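Local coordinates for protein her-1 (Caenorhabditis elegans, PDB 1SZH), which dictates male development in sex determination, probably acting directly in cell signalling, and inhibits the function of tra-2a, at residues I11-A15 with C27-K32; P64-I68 with D104-R108. The protein carries 2 engineered substitutions. All blocks are in the same frame, centred on the assembly; numbering follows the deposited sequence.

Interaction 1: I11-A15 with C27-K32; sequences IKDAA and CIEIMK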
ATOM      1  N   ILE A  11     -16.296   5.456   6.158  1.00 22.38           N
ATOM      2  CA  ILE A  11     -15.987   4.049   5.897  1.00 18.49           C
ATOM      3  C   ILE A  11     -17.206   3.292   5.382  1.00 15.82           C
ATOM      4  O   ILE A  11     -17.105   2.479   4.458  1.00 20.47           O
ATOM      5  CB  ILE A  11     -15.424   3.349   7.159  1.00 18.66           C
ATOM      6  CG1 ILE A  11     -13.992   3.854   7.424  1.00 23.09           C
ATOM      7  CG2 ILE A  11     -15.438   1.846   6.976  1.00 27.23           C
ATOM      8  CD1 ILE A  11     -13.400   3.363   8.751  1.00 27.35           C
ATOM      9  N   LYS A  12     -18.371   3.553   5.961  1.00 19.05           N
ATOM     10  CA  LYS A  12     -19.571   2.872   5.493  1.00 20.21           C
ATOM     11  C   LYS A  12     -19.897   3.299   4.063  1.00 16.99           C
ATOM     12  O   LYS A  12     -20.309   2.479   3.249  1.00 21.66           O
ATOM     13  CB  LYS A  12     -20.760   3.170   6.425  1.00 23.35           C
ATOM     14  CG  LYS A  12     -20.625   2.514   7.790  1.00 29.55           C
ATOM     15  CD  LYS A  12     -21.886   2.673   8.640  1.00 31.96           C
ATOM     16  CE  LYS A  12     -23.039   1.904   8.021  1.00 40.80           C
ATOM     17  NZ  LYS A  12     -24.236   1.803   8.908  1.00 51.51           N
ATOM     18  N   ASP A  13     -19.685   4.576   3.747  1.00 20.83           N
ATOM     19  CA  ASP A  13     -19.965   5.062   2.396  1.00 22.62           C
ATOM     20  C   ASP A  13     -19.017   4.413   1.387  1.00 20.60           C
ATOM     21  O   ASP A  13     -19.436   4.008   0.297  1.00 19.91           O
ATOM     22  CB  ASP A  13     -19.823   6.579   2.334  1.00 19.67           C
ATOM     23  CG  ASP A  13     -20.241   7.153   0.979  1.00 29.31           C
ATOM     24  OD1 ASP A  13     -19.435   7.880   0.371  1.00 30.24           O
ATOM     25  OD2 ASP A  13     -21.379   6.877   0.532  1.00 31.94           O
ATOM     26  N   ALA A  14     -17.739   4.305   1.751  1.00 20.32           N
ATOM     27  CA  ALA A  14     -16.762   3.682   0.843  1.00 15.84           C
ATOM     28  C   ALA A  14     -17.125   2.210   0.611  1.00 15.63           C
ATOM     29  O   ALA A  14     -17.037   1.719  -0.511  1.00 16.48           O
ATOM     30  CB  ALA A  14     -15.352   3.795   1.426  1.00 15.99           C
ATOM     31  N   ALA A  15     -17.500   1.505   1.680  1.00 16.69           N
ATOM     32  CA  ALA A  15     -17.873   0.109   1.546  1.00 15.92           C
ATOM     33  C   ALA A  15     -19.081  -0.043   0.612  1.00 18.07           C
ATOM     34  O   ALA A  15     -19.105  -0.923  -0.248  1.00 19.15           O
ATOM     35  CB  ALA A  15     -18.182  -0.499   2.926  1.00 19.31           C
ATOM     36  N   CYS A  27     -15.402  -5.326   4.224  1.00 17.00           N
ATOM     37  CA  CYS A  27     -14.733  -4.100   3.782  1.00 15.96           C
ATOM     38  C   CYS A  27     -14.632  -3.082   4.906  1.00 14.18           C
ATOM     39  O   CYS A  27     -13.607  -2.423   5.070  1.00 14.45           O
ATOM     40  CB  CYS A  27     -15.469  -3.522   2.574  1.00 15.05           C
ATOM     41  SG  CYS A  27     -14.978  -4.443   1.106  1.00 20.19           S
ATOM     42  N   ILE A  28     -15.692  -2.954   5.696  1.00 15.68           N
ATOM     43  CA  ILE A  28     -15.676  -2.040   6.841  1.00 16.38           C
ATOM     44  C   ILE A  28     -14.594  -2.500   7.808  1.00 16.88           C
ATOM     45  O   ILE A  28     -13.829  -1.681   8.331  1.00 14.80           O
ATOM     46  CB  ILE A  28     -17.058  -2.015   7.517  1.00 17.60           C
ATOM     47  CG1 ILE A  28     -18.038  -1.257   6.616  1.00 19.60           C
ATOM     48  CG2 ILE A  28     -16.993  -1.341   8.882  1.00 17.91           C
ATOM     49  CD1 ILE A  28     -19.499  -1.450   6.987  1.00 21.54           C
ATOM     50  N   GLU A  29     -14.492  -3.815   8.012  1.00 16.14           N
ATOM     51  CA  GLU A  29     -13.478  -4.353   8.934  1.00 19.12           C
ATOM     52  C   GLU A  29     -12.045  -4.076   8.500  1.00 15.25           C
ATOM     53  O   GLU A  29     -11.223  -3.620   9.304  1.00 15.30           O
ATOM     54  CB  GLU A  29     -13.661  -5.859   9.105  1.00 22.78           C
ATOM     55  CG  GLU A  29     -14.853  -6.253   9.946  1.00 31.34           C
ATOM     56  CD  GLU A  29     -14.441  -6.982  11.223  1.00 28.21           C
ATOM     57  OE1 GLU A  29     -14.956  -6.621  12.293  1.00 34.00           O
ATOM     58  OE2 GLU A  29     -13.619  -7.926  11.147  1.00 32.94           O
ATOM     59  N   ILE A  30     -11.727  -4.333   7.223  1.00 13.09           N
ATOM     60  CA  ILE A  30     -10.357  -4.077   6.809  1.00 14.32           C
ATOM     61  C   ILE A  30     -10.049  -2.578   6.821  1.00 13.55           C
ATOM     62  O   ILE A  30      -8.912  -2.180   7.052  1.00 13.86           O
ATOM     63  CB  ILE A  30     -10.026  -4.743   5.446  1.00 14.06           C
ATOM     64  CG1 ILE A  30     -10.785  -4.097   4.282  1.00 15.07           C
ATOM     65  CG2 ILE A  30     -10.406  -6.229   5.509  1.00 13.16           C
ATOM     66  CD1 ILE A  30     -10.055  -2.921   3.624  1.00 16.53           C
ATOM     67  N   MET A  31     -11.053  -1.733   6.627  1.00 12.18           N
ATOM     68  CA  MET A  31     -10.770  -0.299   6.711  1.00 13.46           C
ATOM     69  C   MET A  31     -10.517   0.149   8.157  1.00 13.24           C
ATOM     70  O   MET A  31      -9.596   0.922   8.427  1.00 16.54           O
ATOM     71  CB  MET A  31     -11.917   0.518   6.110  1.00 12.73           C
ATOM     72  CG  MET A  31     -11.900   0.473   4.580  1.00 14.84           C
ATOM     73  SD  MET A  31     -13.152   1.551   3.817  1.00 15.66           S
ATOM     74  CE  MET A  31     -14.549   0.418   3.760  1.00 15.97           C
ATOM     75  N   LYS A  32     -11.325  -0.339   9.098  1.00 12.43           N
ATOM     76  CA  LYS A  32     -11.143   0.108  10.484  1.00 13.28           C
ATOM     77  C   LYS A  32      -9.879  -0.465  11.107  1.00 15.41           C
ATOM     78  O   LYS A  32      -9.291   0.180  11.966  1.00 16.55           O
ATOM     79  CB  LYS A  32     -12.386  -0.225  11.344  1.00 18.12           C
ATOM     80  CG  LYS A  32     -12.495  -1.647  11.849  1.00 19.47           C
ATOM     81  CD  LYS A  32     -13.860  -1.842  12.599  1.00 19.81           C
ATOM     82  CE  LYS A  32     -13.847  -3.094  13.463  1.00 27.05           C
ATOM     83  NZ  LYS A  32     -15.184  -3.339  14.073  1.00 27.85           N
TER

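Interaction 2: P64-I68 with D104-R108; sequences PKKKI and DAATR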
ATOM      1  N   PRO A  64      -6.565  14.107  -1.545  1.00 26.77           N
ATOM      2  CA  PRO A  64      -5.923  13.230  -2.524  1.00 23.53           C
ATOM      3  C   PRO A  64      -4.442  12.903  -2.283  1.00 26.00           C
ATOM      4  O   PRO A  64      -3.960  11.850  -2.696  1.00 23.65           O
ATOM      5  CB  PRO A  64      -6.165  13.961  -3.846  1.00 32.60           C
ATOM      6  CG  PRO A  64      -6.259  15.426  -3.409  1.00 27.74           C
ATOM      7  CD  PRO A  64      -7.129  15.304  -2.197  1.00 30.82           C
ATOM      8  N   LYS A  65      -3.724  13.801  -1.620  1.00 24.19           N
ATOM      9  CA  LYS A  65      -2.315  13.555  -1.336  1.00 24.84           C
ATOM     10  C   LYS A  65      -2.129  12.421  -0.328  1.00 20.71           C
ATOM     11  O   LYS A  65      -1.010  11.982  -0.083  1.00 23.74           O
ATOM     12  CB  LYS A  65      -1.655  14.820  -0.791  1.00 29.61           C
ATOM     13  CG  LYS A  65      -1.624  15.977  -1.784  1.00 43.07           C
ATOM     14  CD  LYS A  65      -0.732  15.662  -2.967  1.00 51.43           C
ATOM     15  CE  LYS A  65      -0.484  16.898  -3.820  1.00 55.89           C
ATOM     16  NZ  LYS A  65       0.547  16.625  -4.861  1.00 57.31           N
ATOM     17  N   LYS A  66      -3.211  11.970   0.286  1.00 18.53           N
ATOM     18  CA  LYS A  66      -3.083  10.870   1.254  1.00 21.77           C
ATOM     19  C   LYS A  66      -3.079   9.508   0.560  1.00 21.12           C
ATOM     20  O   LYS A  66      -2.782   8.489   1.189  1.00 18.34           O
ATOM     21  CB  LYS A  66      -4.228  10.892   2.261  1.00 24.84           C
ATOM     22  CG  LYS A  66      -4.216  12.088   3.179  1.00 22.62           C
ATOM     23  CD  LYS A  66      -5.228  11.905   4.290  1.00 23.71           C
ATOM     24  CE  LYS A  66      -5.142  13.012   5.344  1.00 28.85           C
ATOM     25  NZ  LYS A  66      -6.238  12.904   6.366  1.00 34.12           N
ATOM     26  N   LYS A  67      -3.418   9.488  -0.722  1.00 16.71           N
ATOM     27  CA  LYS A  67      -3.468   8.250  -1.485  1.00 16.25           C
ATOM     28  C   LYS A  67      -2.093   7.797  -1.960  1.00 19.96           C
ATOM     29  O   LYS A  67      -1.190   8.623  -2.164  1.00 20.32           O
ATOM     30  CB  LYS A  67      -4.367   8.419  -2.725  1.00 16.97           C
ATOM     31  CG  LYS A  67      -5.802   8.781  -2.405  1.00 18.08           C
ATOM     32  CD  LYS A  67      -6.737   8.648  -3.603  1.00 24.78           C
ATOM     33  CE  LYS A  67      -6.525   9.728  -4.625  1.00 32.34           C
ATOM     34  NZ  LYS A  67      -7.654   9.742  -5.625  1.00 25.46           N
ATOM     35  N   ILE A  68      -1.944   6.484  -2.146  1.00 15.73           N
ATOM     36  CA  ILE A  68      -0.709   5.917  -2.695  1.00 15.42           C
ATOM     37  C   ILE A  68      -1.117   4.908  -3.748  1.00 14.62           C
ATOM     38  O   ILE A  68      -1.977   4.051  -3.504  1.00 15.38           O
ATOM     39  CB  ILE A  68       0.157   5.220  -1.638  1.00 18.24           C
ATOM     40  CG1 ILE A  68       0.770   6.284  -0.716  1.00 22.01           C
ATOM     41  CG2 ILE A  68       1.298   4.427  -2.336  1.00 17.59           C
ATOM     42  CD1 ILE A  68       1.515   5.703   0.457  1.00 30.61           C
ATOM     43  N   ASP A 104      -3.389   6.154   5.451  1.00 16.87           N
ATOM     44  CA  ASP A 104      -2.907   7.257   4.638  1.00 20.59           C
ATOM     45  C   ASP A 104      -1.405   7.203   4.413  1.00 20.11           C
ATOM     46  O   ASP A 104      -0.675   6.495   5.099  1.00 16.74           O
ATOM     47  CB  ASP A 104      -3.330   8.604   5.227  1.00 19.80           C
ATOM     48  CG  ASP A 104      -2.767   8.855   6.609  1.00 28.69           C
ATOM     49  OD1 ASP A 104      -1.542   8.762   6.804  1.00 26.21           O
ATOM     50  OD2 ASP A 104      -3.563   9.167   7.514  1.00 49.57           O
ATOM     51  N   ALA A 105      -0.963   7.934   3.396  1.00 16.76           N
ATOM     52  CA  ALA A 105       0.442   7.981   3.007  1.00 17.10           C
ATOM     53  C   ALA A 105       1.431   8.242   4.134  1.00 16.56           C
ATOM     54  O   ALA A 105       2.396   7.486   4.311  1.00 16.39           O
ATOM     55  CB  ALA A 105       0.616   9.028   1.923  1.00 17.34           C
ATOM     56  N   ALA A 106       1.217   9.317   4.890  1.00 17.16           N
ATOM     57  CA  ALA A 106       2.127   9.673   5.965  1.00 20.39           C
ATOM     58  C   ALA A 106       2.293   8.579   7.002  1.00 17.16           C
ATOM     59  O   ALA A 106       3.410   8.301   7.443  1.00 18.98           O
ATOM     60  CB  ALA A 106       1.666  10.966   6.630  1.00 25.37           C
ATOM     61  N   THR A 107       1.188   7.947   7.367  1.00 15.40           N
ATOM     62  CA  THR A 107       1.235   6.886   8.365  1.00 16.12           C
ATOM     63  C   THR A 107       2.023   5.690   7.838  1.00 16.00           C
ATOM     64  O   THR A 107       2.849   5.128   8.550  1.00 16.89           O
ATOM     65  CB  THR A 107      -0.185   6.462   8.769  1.00 17.29           C
ATOM     66  OG1 THR A 107      -0.840   7.580   9.373  1.00 20.42           O
ATOM     67  CG2 THR A 107      -0.143   5.307   9.784  1.00 17.50           C
ATOM     68  N   ARG A 108       1.787   5.312   6.587  1.00 14.76           N
ATOM     69  CA  ARG A 108       2.526   4.188   6.017  1.00 14.18           C
ATOM     70  C   ARG A 108       4.012   4.522   5.940  1.00 15.48           C
ATOM     71  O   ARG A 108       4.858   3.732   6.356  1.00 15.48           O
ATOM     72  CB  ARG A 108       2.103   3.891   4.580  1.00 16.45           C
ATOM     73  CG  ARG A 108       0.659   3.570   4.343  1.00 13.86           C
ATOM     74  CD  ARG A 108       0.504   3.284   2.861  1.00 15.00           C
ATOM     75  NE  ARG A 108      -0.903   3.051   2.509  1.00 15.09           N
ATOM     76  CZ  ARG A 108      -1.293   2.640   1.310  1.00 14.37           C
ATOM     77  NH1 ARG A 108      -0.394   2.429   0.333  1.00 16.10           N
ATOM     78  NH2 ARG A 108      -2.576   2.404   1.093  1.00 17.14           N
TER

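Interaction 1: I11-A15 with C27-K32
Where Met-31 meets Ile-11 and Ala-15, the flat groups are peptide units, since no aromatic ring takes part. Met-31 CE rests 3.4 Å from Ile-11 O and also approaches Ala-15 N at 3.8 Å, so the methyl lies beside the helical hydrogen bond that joins these two backbone atoms. The bend at the end of the methionine (chi3 -88°) turns CE into this position, within reach of Ala-15 CB as well. Its sulfur faces the methyl of Ala-14, with SD and CB 3.9 Å apart. The side chains of Ile-11 and Met-31 run past one another in opposite senses, and Ile-11 CG2, anti to its own backbone N, comes to 3.6 Å from Met-31 CE. From its other side-chain neighbour, Ile-28, the same CG2 is 4.0 Å away at CG2. Ile-28 CG1 touches the Ala-15 methyl at 3.8 Å, and Cys-27 CB meets the same methyl.

Helices 8-18 and 24-33 thus pack with segment axes 9.3 Å apart and directions 133° from each other, consistent with two members of an overhand three-helix bundle. Helix 47-59 adds Leu-55 against Ala-14 and Met-31. Apart from the methyl against the Ile-11 carbonyl, the interface is hydrocarbon and sulfur, probably held by fit and dispersion, while the disulfide from Cys-27 to Cys-19, just past the end of helix 8-18, adds a covalent link beside it.

Interaction 2: P64-I68 with D104-R108
Lys-66 and Ala-105 are joined by the one hydrogen bond across this contact, from Ala-105 N to Lys-66 O at 2.9 Å. It is bent, with an angle of 144° at the hydrogen, and the donor is tilted 23° from the carbonyl plane. Beside it, Ile-68 CD1 presses on Ala-105, 3.7 Å from CB, and on the aliphatic part of Arg-108, 3.6 Å from CD. The Ile-68 and Arg-108 side chains run alongside with opposite senses, bringing Arg-108 NH1 to 3.5 Å from Ile-68 CB. On the Asp-104 side of the hydrogen bond, Lys-66 CB and CD both touch Asp-104 CB, the extended lysine chain crossing the aspartate at a slant.

The next shell fixes these groups. Asp-104 is the N-cap of helix 105-115: its CG sits between backbone N and carbonyl carbon (chi1 62°), which folds OD1 back to accept from Thr-107 N at 2.9 Å and, out of the carboxylate plane, from Thr-107 OG1. With an alanine here, Thr-107 N and OG1 would probably both lose their acceptor, and the first turn of the helix would be less firmly capped. Arg-108 is steered by Ile-103 O at NE, and Tyr-52 OH bonds to both Arg-108 NH2 and Ile-68 O, while Lys-66 NZ pairs with Glu-63. The loop gives Ala-105 N, in the first turn, an acceptor that the helix itself cannot provide, and Asp-104 probably complements the positive end of the helix dipole.

In the fold
Interaction 1 is the more buried of the two, although its centre lies about 16 Å from the centre of the chain against about 9 Å for interaction 2, which is partly open to solvent. The contrast follows the elements joined. Helix meets helix in 11-15 with 27-32, and the contact is made chiefly by apolar side chains; in 64-68 with 104-108 a loop meets the start of a helix, where N-H groups of the first turn, which have no acceptor within the helix, are met by Lys-66 O and the Asp-104 side chain. The two are about 17 Å apart between centres and do not touch. Helix 47-59 serves both, turning Leu-55 to interaction 1 and Tyr-52 and Gln-56 to interaction 2.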